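Local coordinates for MdbA protein (Corynebacterium diphtheriae, PDB 5C00), which is a thiol-disulfide oxidoreductase of the DsbA family that probably forms disulfide bonds in exported proteins and is essential for viability, pilus assembly and toxin production, at residues I47-D52 with E200-Q205; G92-S97 with D164-A169; A106-Q109 with T115-N118. All blocks are in the same frame, centred on the assembly; numbering follows the deposited sequence. Where two conformers were deposited one is given.

Contact 1: residues I47-D52 with E200-Q205; sequences IDFYED and ETWVEQ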
loop_
_atom_site.group_PDB
_atom_site.type_symbol
_atom_site.label_atom_id
_atom_site.label_comp_id
_atom_site.label_asym_id
_atom_site.label_seq_id
_atom_site.Cartn_x
_atom_site.Cartn_y
_atom_site.Cartn_z
ATOM N N ILE A 47 2.111 -4.099 13.311
ATOM C CA ILE A 47 2.671 -2.861 12.810
ATOM C C ILE A 47 1.524 -2.094 12.222
ATOM O O ILE A 47 0.693 -2.666 11.537
ATOM C CB ILE A 47 3.728 -3.128 11.747
ATOM C CG1 ILE A 47 4.749 -4.153 12.228
ATOM C CG2 ILE A 47 4.370 -1.841 11.275
ATOM C CD1 ILE A 47 5.589 -3.709 13.393
ATOM N N ASP A 48 1.461 -0.807 12.502
ATOM C CA ASP A 48 0.598 0.081 11.751
ATOM C C ASP A 48 1.500 0.986 10.959
ATOM O O ASP A 48 2.321 1.710 11.515
ATOM C CB ASP A 48 -0.316 0.872 12.675
ATOM C CG ASP A 48 -1.323 -0.011 13.393
ATOM O OD1 ASP A 48 -2.155 -0.628 12.719
ATOM O OD2 ASP A 48 -1.263 -0.087 14.647
ATOM N N PHE A 49 1.415 0.844 9.632
ATOM C CA PHE A 49 2.302 1.555 8.740
ATOM C C PHE A 49 1.419 2.445 7.895
ATOM O O PHE A 49 0.618 1.976 7.093
ATOM C CB PHE A 49 3.083 0.534 7.929
ATOM C CG PHE A 49 4.139 1.106 7.017
ATOM C CD1 PHE A 49 4.510 2.444 7.031
ATOM C CD2 PHE A 49 4.782 0.249 6.127
ATOM C CE1 PHE A 49 5.480 2.919 6.172
ATOM C CE2 PHE A 49 5.754 0.719 5.265
ATOM C CZ PHE A 49 6.104 2.057 5.287
ATOM N N TYR A 50 1.587 3.742 8.081
ATOM C CA TYR A 50 0.773 4.759 7.410
ATOM C C TYR A 50 1.547 5.312 6.223
ATOM O O TYR A 50 2.692 5.723 6.374
ATOM C CB TYR A 50 0.406 5.873 8.356
ATOM C CG TYR A 50 -0.485 5.464 9.518
ATOM C CD1 TYR A 50 0.055 4.918 10.677
ATOM C CD2 TYR A 50 -1.879 5.646 9.455
ATOM C CE1 TYR A 50 -0.755 4.528 11.745
ATOM C CE2 TYR A 50 -2.693 5.289 10.522
ATOM C CZ TYR A 50 -2.127 4.709 11.644
ATOM O OH TYR A 50 -2.945 4.416 12.710
ATOM N N GLU A 51 0.919 5.299 5.057
ATOM C CA GLU A 51 1.558 5.878 3.892
ATOM C C GLU A 51 0.519 6.468 2.974
ATOM O O GLU A 51 -0.697 6.226 3.104
ATOM C CB GLU A 51 2.492 4.878 3.172
ATOM C CG GLU A 51 1.851 3.651 2.679
ATOM C CD GLU A 51 2.816 2.521 2.150
ATOM O OE1 GLU A 51 2.244 1.508 1.773
ATOM O OE2 GLU A 51 4.078 2.609 2.166
ATOM N N ASP A 52 1.018 7.267 2.050
ATOM C CA ASP A 52 0.180 7.925 1.004
ATOM C C ASP A 52 0.932 7.738 -0.333
ATOM O O ASP A 52 2.150 7.966 -0.414
ATOM C CB ASP A 52 -0.041 9.371 1.447
ATOM C CG ASP A 52 -0.903 10.207 0.473
ATOM O OD1 ASP A 52 -0.631 10.243 -0.745
ATOM O OD2 ASP A 52 -1.819 10.892 0.959
ATOM N N GLU A 200 14.493 4.366 9.685
ATOM C CA GLU A 200 15.088 3.479 8.678
ATOM C C GLU A 200 15.318 2.079 9.196
ATOM O O GLU A 200 15.467 1.134 8.398
ATOM C CB GLU A 200 16.420 4.008 8.183
ATOM C CG GLU A 200 16.285 5.246 7.333
ATOM C CD GLU A 200 17.609 5.684 6.728
ATOM O OE1 GLU A 200 18.451 4.812 6.391
ATOM O OE2 GLU A 200 17.802 6.903 6.559
ATOM N N THR A 201 15.362 1.935 10.512
ATOM C CA THR A 201 15.626 0.645 11.116
ATOM C C THR A 201 14.421 0.101 11.852
ATOM O O THR A 201 14.570 -0.728 12.741
ATOM C CB THR A 201 16.845 0.718 12.078
ATOM O OG1 THR A 201 16.514 1.418 13.288
ATOM C CG2 THR A 201 17.983 1.423 11.422
ATOM N N TRP A 202 13.219 0.548 11.478
ATOM C CA TRP A 202 12.040 0.139 12.209
ATOM C C TRP A 202 11.841 -1.370 12.207
ATOM O O TRP A 202 11.335 -1.899 13.177
ATOM C CB TRP A 202 10.788 0.876 11.705
ATOM C CG TRP A 202 10.231 0.463 10.373
ATOM C CD1 TRP A 202 10.394 1.074 9.185
ATOM C CD2 TRP A 202 9.341 -0.640 10.146
ATOM N NE1 TRP A 202 9.662 0.412 8.200
ATOM C CE2 TRP A 202 8.993 -0.625 8.785
ATOM C CE3 TRP A 202 8.780 -1.606 10.977
ATOM C CZ2 TRP A 202 8.135 -1.559 8.219
ATOM C CZ3 TRP A 202 7.911 -2.551 10.409
ATOM C CH2 TRP A 202 7.603 -2.515 9.042
ATOM N N VAL A 203 12.220 -2.045 11.119
ATOM C CA VAL A 203 11.990 -3.480 11.025
ATOM C C VAL A 203 12.896 -4.197 12.064
ATOM O O VAL A 203 12.421 -5.094 12.799
ATOM C CB VAL A 203 12.249 -4.009 9.604
ATOM C CG1 VAL A 203 12.028 -5.526 9.561
ATOM C CG2 VAL A 203 11.334 -3.306 8.576
ATOM N N GLU A 204 14.147 -3.745 12.170
ATOM C CA GLU A 204 15.061 -4.286 13.222
ATOM C C GLU A 204 14.458 -4.060 14.585
ATOM O O GLU A 204 14.484 -4.923 15.444
ATOM C CB GLU A 204 16.423 -3.605 13.242
ATOM C CG GLU A 204 17.305 -3.817 12.044
ATOM C CD GLU A 204 18.530 -2.904 12.060
ATOM O OE1 GLU A 204 18.853 -2.365 10.975
ATOM O OE2 GLU A 204 19.153 -2.699 13.135
ATOM N N GLN A 205 13.922 -2.873 14.782
ATOM C CA GLN A 205 13.323 -2.500 16.050
ATOM C C GLN A 205 12.139 -3.377 16.356
ATOM O O GLN A 205 11.961 -3.787 17.486
ATOM C CB GLN A 205 12.867 -1.066 16.027
ATOM C CG GLN A 205 13.994 -0.046 15.959
ATOM C CD GLN A 205 13.519 1.371 16.222
ATOM O OE1 GLN A 205 12.828 1.650 17.221
ATOM N NE2 GLN A 205 13.906 2.291 15.339
#
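Ile47 and Phe49, on a strand of the thioredoxin-fold sheet, meet the indole of Trp202 at the start of the C-terminal helix 202-207. The two strand residues lie two apart, so both side chains leave the same face of the sheet, and the six-membered ring of Trp202 is the part of the indole that reaches them. Ile47 brings several carbons to one corner of that ring. Its CG2 branch lies 3.7 Å from Trp202 CZ3, and CD1 of Ile47 comes within 4.0 Å of the same CZ3. CG2 stands anti to the backbone N of Ile47, while CG1 sits beside that nitrogen (chi1 -50°), which turns both branches to the indole. Phe49 meets the ring more loosely, its CD2 lying 4.3 Å from Trp202 CZ2. The two six-membered rings have centroids 5.7 Å apart and planes inclined at 58°, an oblique pair.

Trp202 holds its CG between the backbone N and the carbonyl carbon (chi1 74°), and this sends the indole from the first turn of the helix toward the strand. Val188 of the neighbouring strand 187-190 and Met69 of helix 56-74 also touch the indole, and both touch Phe49 as well, so sheet and helices close one apolar core. The side chain of Phe49 lies near the CxxC pair Cys55 and Cys58, which is consistent with a thioredoxin-type active site close to this core. At the polar end of the indole, NE1 makes a weak hydrogen bond to Thr65 OG1. One face of the indole is backed by the next residue of its own helix, with Val203 CG2 3.5 Å above the plane, over the ring centre.

Contact 2: residues G92-S97 with D164-A169; sequences GDDGNS and DFRKFA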
loop_
_atom_site.group_PDB
_atom_site.type_symbol
_atom_site.label_atom_id
_atom_site.label_comp_id
_atom_site.label_asym_id
_atom_site.label_seq_id
_atom_site.Cartn_x
_atom_site.Cartn_y
_atom_site.Cartn_z
ATOM N N GLY A 92 -9.215 16.844 -1.136
ATOM C CA GLY A 92 -10.016 16.367 -2.260
ATOM C C GLY A 92 -10.193 14.868 -2.109
ATOM O O GLY A 92 -9.469 14.222 -1.346
ATOM N N ASP A 93 -11.198 14.323 -2.774
ATOM C CA ASP A 93 -11.457 12.917 -2.688
ATOM C C ASP A 93 -11.173 12.164 -3.986
ATOM O O ASP A 93 -11.569 11.034 -4.104
ATOM C CB ASP A 93 -12.887 12.649 -2.161
ATOM C CG ASP A 93 -13.950 12.923 -3.173
ATOM O OD1 ASP A 93 -13.611 13.442 -4.255
ATOM O OD2 ASP A 93 -15.135 12.595 -2.902
ATOM N N ASP A 94 -10.486 12.762 -4.950
ATOM C CA ASP A 94 -10.214 12.045 -6.206
ATOM C C ASP A 94 -8.946 12.548 -6.924
ATOM O O ASP A 94 -8.922 12.640 -8.151
ATOM C CB ASP A 94 -11.439 12.099 -7.121
ATOM C CG ASP A 94 -11.405 11.074 -8.232
ATOM O OD1 ASP A 94 -10.628 10.122 -8.228
ATOM O OD2 ASP A 94 -12.220 11.181 -9.129
ATOM N N GLY A 95 -7.897 12.811 -6.159
ATOM C CA GLY A 95 -6.613 13.093 -6.771
ATOM C C GLY A 95 -5.736 11.888 -6.878
ATOM O O GLY A 95 -6.167 10.764 -6.812
ATOM N N ASN A 96 -4.455 12.138 -7.083
ATOM C CA ASN A 96 -3.552 11.065 -7.357
ATOM C C ASN A 96 -3.512 10.090 -6.185
ATOM O O ASN A 96 -3.441 8.929 -6.398
ATOM C CB ASN A 96 -2.154 11.620 -7.566
ATOM C CG ASN A 96 -1.180 10.561 -7.980
ATOM O OD1 ASN A 96 -1.193 10.125 -9.135
ATOM N ND2 ASN A 96 -0.364 10.094 -7.056
ATOM N N SER A 97 -3.517 10.578 -4.937
ATOM C CA SER A 97 -3.409 9.681 -3.779
ATOM C C SER A 97 -4.619 8.740 -3.726
ATOM O O SER A 97 -4.506 7.541 -3.413
ATOM C CB SER A 97 -3.316 10.513 -2.466
ATOM O OG SER A 97 -2.134 11.354 -2.447
ATOM N N ASP A 164 -14.869 2.893 -0.780
ATOM C CA ASP A 164 -14.287 2.243 0.387
ATOM C C ASP A 164 -12.879 2.719 0.710
ATOM O O ASP A 164 -12.515 2.931 1.887
ATOM C CB ASP A 164 -14.325 0.753 0.248
ATOM C CG ASP A 164 -15.661 0.175 0.672
ATOM O OD1 ASP A 164 -16.433 0.876 1.302
ATOM O OD2 ASP A 164 -15.921 -0.982 0.366
ATOM N N PHE A 165 -12.096 2.984 -0.311
ATOM C CA PHE A 165 -10.790 3.563 -0.058
ATOM C C PHE A 165 -10.895 4.889 0.745
ATOM O O PHE A 165 -10.168 5.095 1.683
ATOM C CB PHE A 165 -10.058 3.847 -1.340
ATOM C CG PHE A 165 -8.773 4.539 -1.094
ATOM C CD1 PHE A 165 -7.646 3.794 -0.735
ATOM C CD2 PHE A 165 -8.692 5.881 -1.194
ATOM C CE1 PHE A 165 -6.466 4.432 -0.435
ATOM C CE2 PHE A 165 -7.507 6.519 -0.924
ATOM C CZ PHE A 165 -6.411 5.784 -0.525
ATOM N N ARG A 166 -11.782 5.776 0.319
ATOM C CA ARG A 166 -12.001 7.053 1.040
ATOM C C ARG A 166 -12.451 6.811 2.479
ATOM O O ARG A 166 -12.011 7.492 3.384
ATOM C CB ARG A 166 -13.074 7.856 0.335
ATOM C CG ARG A 166 -12.691 8.403 -1.016
ATOM C CD ARG A 166 -13.918 8.959 -1.751
ATOM N NE ARG A 166 -13.506 9.319 -3.123
ATOM C CZ ARG A 166 -14.138 9.035 -4.243
ATOM N NH1 ARG A 166 -15.302 8.375 -4.251
ATOM N NH2 ARG A 166 -13.594 9.444 -5.393
ATOM N N LYS A 167 -13.370 5.868 2.692
ATOM C CA LYS A 167 -13.799 5.533 4.058
ATOM C C LYS A 167 -12.616 5.036 4.886
ATOM O O LYS A 167 -12.432 5.456 6.066
ATOM C CB LYS A 167 -14.942 4.514 4.018
ATOM C CG LYS A 167 -15.131 3.622 5.234
ATOM C CD LYS A 167 -16.369 2.739 5.021
ATOM C CE LYS A 167 -16.199 1.327 5.559
ATOM N NZ LYS A 167 -16.457 0.280 4.512
ATOM N N PHE A 168 -11.787 4.173 4.283
ATOM C CA PHE A 168 -10.581 3.686 4.961
ATOM C C PHE A 168 -9.588 4.816 5.239
ATOM O O PHE A 168 -8.975 4.889 6.317
ATOM C CB PHE A 168 -9.878 2.631 4.133
ATOM C CG PHE A 168 -10.622 1.326 4.025
ATOM C CD1 PHE A 168 -11.879 1.152 4.607
ATOM C CD2 PHE A 168 -10.082 0.297 3.294
ATOM C CE1 PHE A 168 -12.537 -0.052 4.465
ATOM C CE2 PHE A 168 -10.732 -0.901 3.158
ATOM C CZ PHE A 168 -11.979 -1.061 3.733
ATOM N N ALA A 169 -9.403 5.652 4.249
ATOM C CA ALA A 169 -8.460 6.750 4.392
ATOM C C ALA A 169 -8.898 7.677 5.539
ATOM O O ALA A 169 -8.072 8.095 6.355
ATOM C CB ALA A 169 -8.333 7.519 3.083
#
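Arg166 reaches from helix 162-180 to the loop that leads into helix 96-109 and grips the backbone carbonyl of Asp93 side-on. Two nitrogens share the one oxygen: Arg166 NE donates to Asp93 O at 2.8 Å, and Arg166 NH2 donates to Asp93 O at 2.9 Å. The oxygen lies in the guanidinium plane, but the two donors use it differently. NE approaches in the carbonyl plane, on a lone pair, with an N-H...O angle of 151°, whereas NH2 comes from above that plane and its bond is more bent. The arginine chain is extended from CG to NE, which carries the flat end group out to the loop.

The side chain of Asp93 turns back over one face of the same guanidinium. With its CG between the backbone N and the carbonyl carbon (chi1 74°), the carboxylate stacks on the group, the two planes 28° apart. Asp93 OD2 lies 3.7 Å from Arg166 NE, a long salt bridge of charges alone, as no N-H points at this oxygen. The two bonds to one oxygen and the carboxylate stacked on the face together should limit rotation of the guanidinium.

Asp94 stands at the edge, its CB 3.8 Å from Arg166 NH2 and its carboxylate turned nearly perpendicular to the guanidinium; the OD1 atom of Asp94 instead forms salt bridges with Lys162 and Lys99. Deeper in, Phe165 CZ packs 3.9 Å from Ser97 O. The contact thus joins helix 162-180 to the N-terminal end of helix 96-109 within the helical part of this DsbA-like protein. Phe165 continues along helix 96-109 onto Thr98, Ala102 and Leu105, while Ser97 OG is hydrogen-bonded to Asp52 OD1, which connects the helix start to segment 47-52 of the central sheet.

Contact 3: residues A106-Q109 with T115-N118; sequences AVAQ and TYWN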
loop_
_atom_site.group_PDB
_atom_site.type_symbol
_atom_site.label_atom_id
_atom_site.label_comp_id
_atom_site.label_asym_id
_atom_site.label_seq_id
_atom_site.Cartn_x
_atom_site.Cartn_y
_atom_site.Cartn_z
ATOM N N ALA A 106 -8.260 -2.192 -4.828
ATOM C CA ALA A 106 -8.981 -3.135 -5.697
ATOM C C ALA A 106 -8.185 -4.428 -5.901
ATOM O O ALA A 106 -8.737 -5.518 -5.925
ATOM C CB ALA A 106 -9.351 -2.480 -7.025
ATOM N N VAL A 107 -6.877 -4.328 -6.113
ATOM C CA VAL A 107 -6.046 -5.509 -6.214
ATOM C C VAL A 107 -5.992 -6.303 -4.916
ATOM O O VAL A 107 -6.158 -7.501 -4.933
ATOM C CB VAL A 107 -4.603 -5.116 -6.651
ATOM C CG1 VAL A 107 -3.797 -6.388 -6.928
ATOM C CG2 VAL A 107 -4.618 -4.240 -7.900
ATOM N N ALA A 108 -5.774 -5.651 -3.789
ATOM C CA ALA A 108 -5.753 -6.349 -2.511
ATOM C C ALA A 108 -7.076 -7.074 -2.181
ATOM O O ALA A 108 -7.069 -8.194 -1.690
ATOM C CB ALA A 108 -5.449 -5.393 -1.407
ATOM N N GLN A 109 -8.177 -6.423 -2.506
ATOM C CA GLN A 109 -9.514 -6.987 -2.303
ATOM C C GLN A 109 -9.699 -8.319 -3.043
ATOM O O GLN A 109 -10.488 -9.200 -2.623
ATOM C CB GLN A 109 -10.556 -5.936 -2.771
ATOM C CG GLN A 109 -11.973 -6.457 -2.983
ATOM C CD GLN A 109 -12.600 -6.932 -1.680
ATOM O OE1 GLN A 109 -12.090 -6.635 -0.594
ATOM N NE2 GLN A 109 -13.688 -7.701 -1.777
ATOM N N THR A 115 0.565 -9.871 -6.970
ATOM C CA THR A 115 0.247 -8.707 -7.806
ATOM C C THR A 115 0.168 -7.414 -6.981
ATOM O O THR A 115 0.789 -6.397 -7.308
ATOM C CB THR A 115 -1.081 -8.980 -8.570
ATOM O OG1 THR A 115 -0.865 -10.107 -9.421
ATOM C CG2 THR A 115 -1.443 -7.827 -9.437
ATOM N N TYR A 116 -0.549 -7.479 -5.854
ATOM C CA TYR A 116 -0.669 -6.342 -4.958
ATOM C C TYR A 116 0.699 -5.824 -4.553
ATOM O O TYR A 116 1.013 -4.627 -4.687
ATOM C CB TYR A 116 -1.455 -6.687 -3.717
ATOM C CG TYR A 116 -1.395 -5.563 -2.732
ATOM C CD1 TYR A 116 -2.114 -4.384 -2.942
ATOM C CD2 TYR A 116 -0.536 -5.607 -1.657
ATOM C CE1 TYR A 116 -1.994 -3.316 -2.081
ATOM C CE2 TYR A 116 -0.396 -4.530 -0.816
ATOM C CZ TYR A 116 -1.132 -3.392 -1.056
ATOM O OH TYR A 116 -1.018 -2.355 -0.201
ATOM N N TRP A 117 1.530 -6.724 -4.070
ATOM C CA TRP A 117 2.840 -6.268 -3.605
ATOM C C TRP A 117 3.653 -5.554 -4.700
ATOM O O TRP A 117 4.256 -4.486 -4.494
ATOM C CB TRP A 117 3.605 -7.468 -3.084
ATOM C CG TRP A 117 4.945 -7.105 -2.724
ATOM C CD1 TRP A 117 6.052 -7.357 -3.417
ATOM C CD2 TRP A 117 5.327 -6.346 -1.590
ATOM N NE1 TRP A 117 7.141 -6.814 -2.782
ATOM C CE2 TRP A 117 6.721 -6.205 -1.646
ATOM C CE3 TRP A 117 4.624 -5.788 -0.505
ATOM C CZ2 TRP A 117 7.437 -5.511 -0.684
ATOM C CZ3 TRP A 117 5.348 -5.094 0.465
ATOM C CH2 TRP A 117 6.736 -4.980 0.362
ATOM N N ASN A 118 3.690 -6.170 -5.877
ATOM C CA ASN A 118 4.445 -5.575 -6.972
ATOM C C ASN A 118 3.823 -4.300 -7.516
ATOM O O ASN A 118 4.540 -3.407 -7.953
ATOM C CB ASN A 118 4.636 -6.608 -8.070
ATOM C CG ASN A 118 5.700 -7.630 -7.689
ATOM O OD1 ASN A 118 6.897 -7.322 -7.692
ATOM N ND2 ASN A 118 5.262 -8.805 -7.264
#
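In the helical part of this DsbA-like thioredoxin fold, helices 96-109 and 113-125 are joined by a short turn, and Val107 and Ala108 of the first pack on Thr115 and Tyr116 of the second. The backbones come close, with the CA atoms of Val107 and Tyr116 5.6 Å apart. Val107 makes the central contact: its CG1 branch, anti to the backbone N (chi1 -173°), points across to the second helix and lies 3.6 Å from Tyr116 N. The same methyl reaches Thr115 CG2 at 3.7 Å, so it rests against side chain and backbone together. No hydrogen bond crosses between the two segments; the join is apolar.

Thr115 offers its methyl to the valine, while its hydroxyl is hydrogen-bonded to Asp112 OD2 in the turn. Val152 of helix 150-158 packs on Val107, and Ile33 of strand 32-36 touches both Ala108 and Tyr116, which ties the helix pair to the sheet. The tyrosine ring approaches the alanine methyl obliquely, with Tyr116 CD1 3.8 Å from Ala108 CB.

The three contacts are nested along the chain: contact 3, between helices 96-109 and 113-125, lies inside the loop closed by contact 2, which lies inside that closed by contact 1. Contacts 2 and 3 share helix 96-109, one near each end, their centres about 17 Å apart. Contact 1 belongs to the sheet and the C-terminal helix, and its centre is about 22 Å from that of contact 2 and about 20 Å from that of contact 3, on the opposite side of the chain's centre from the latter. Contacts 1 and 2 meet through Asp52 OD1 and Ser97 OG, a probable hydrogen bond of 2.5 Å linking thioredoxin-fold strand and inserted helices.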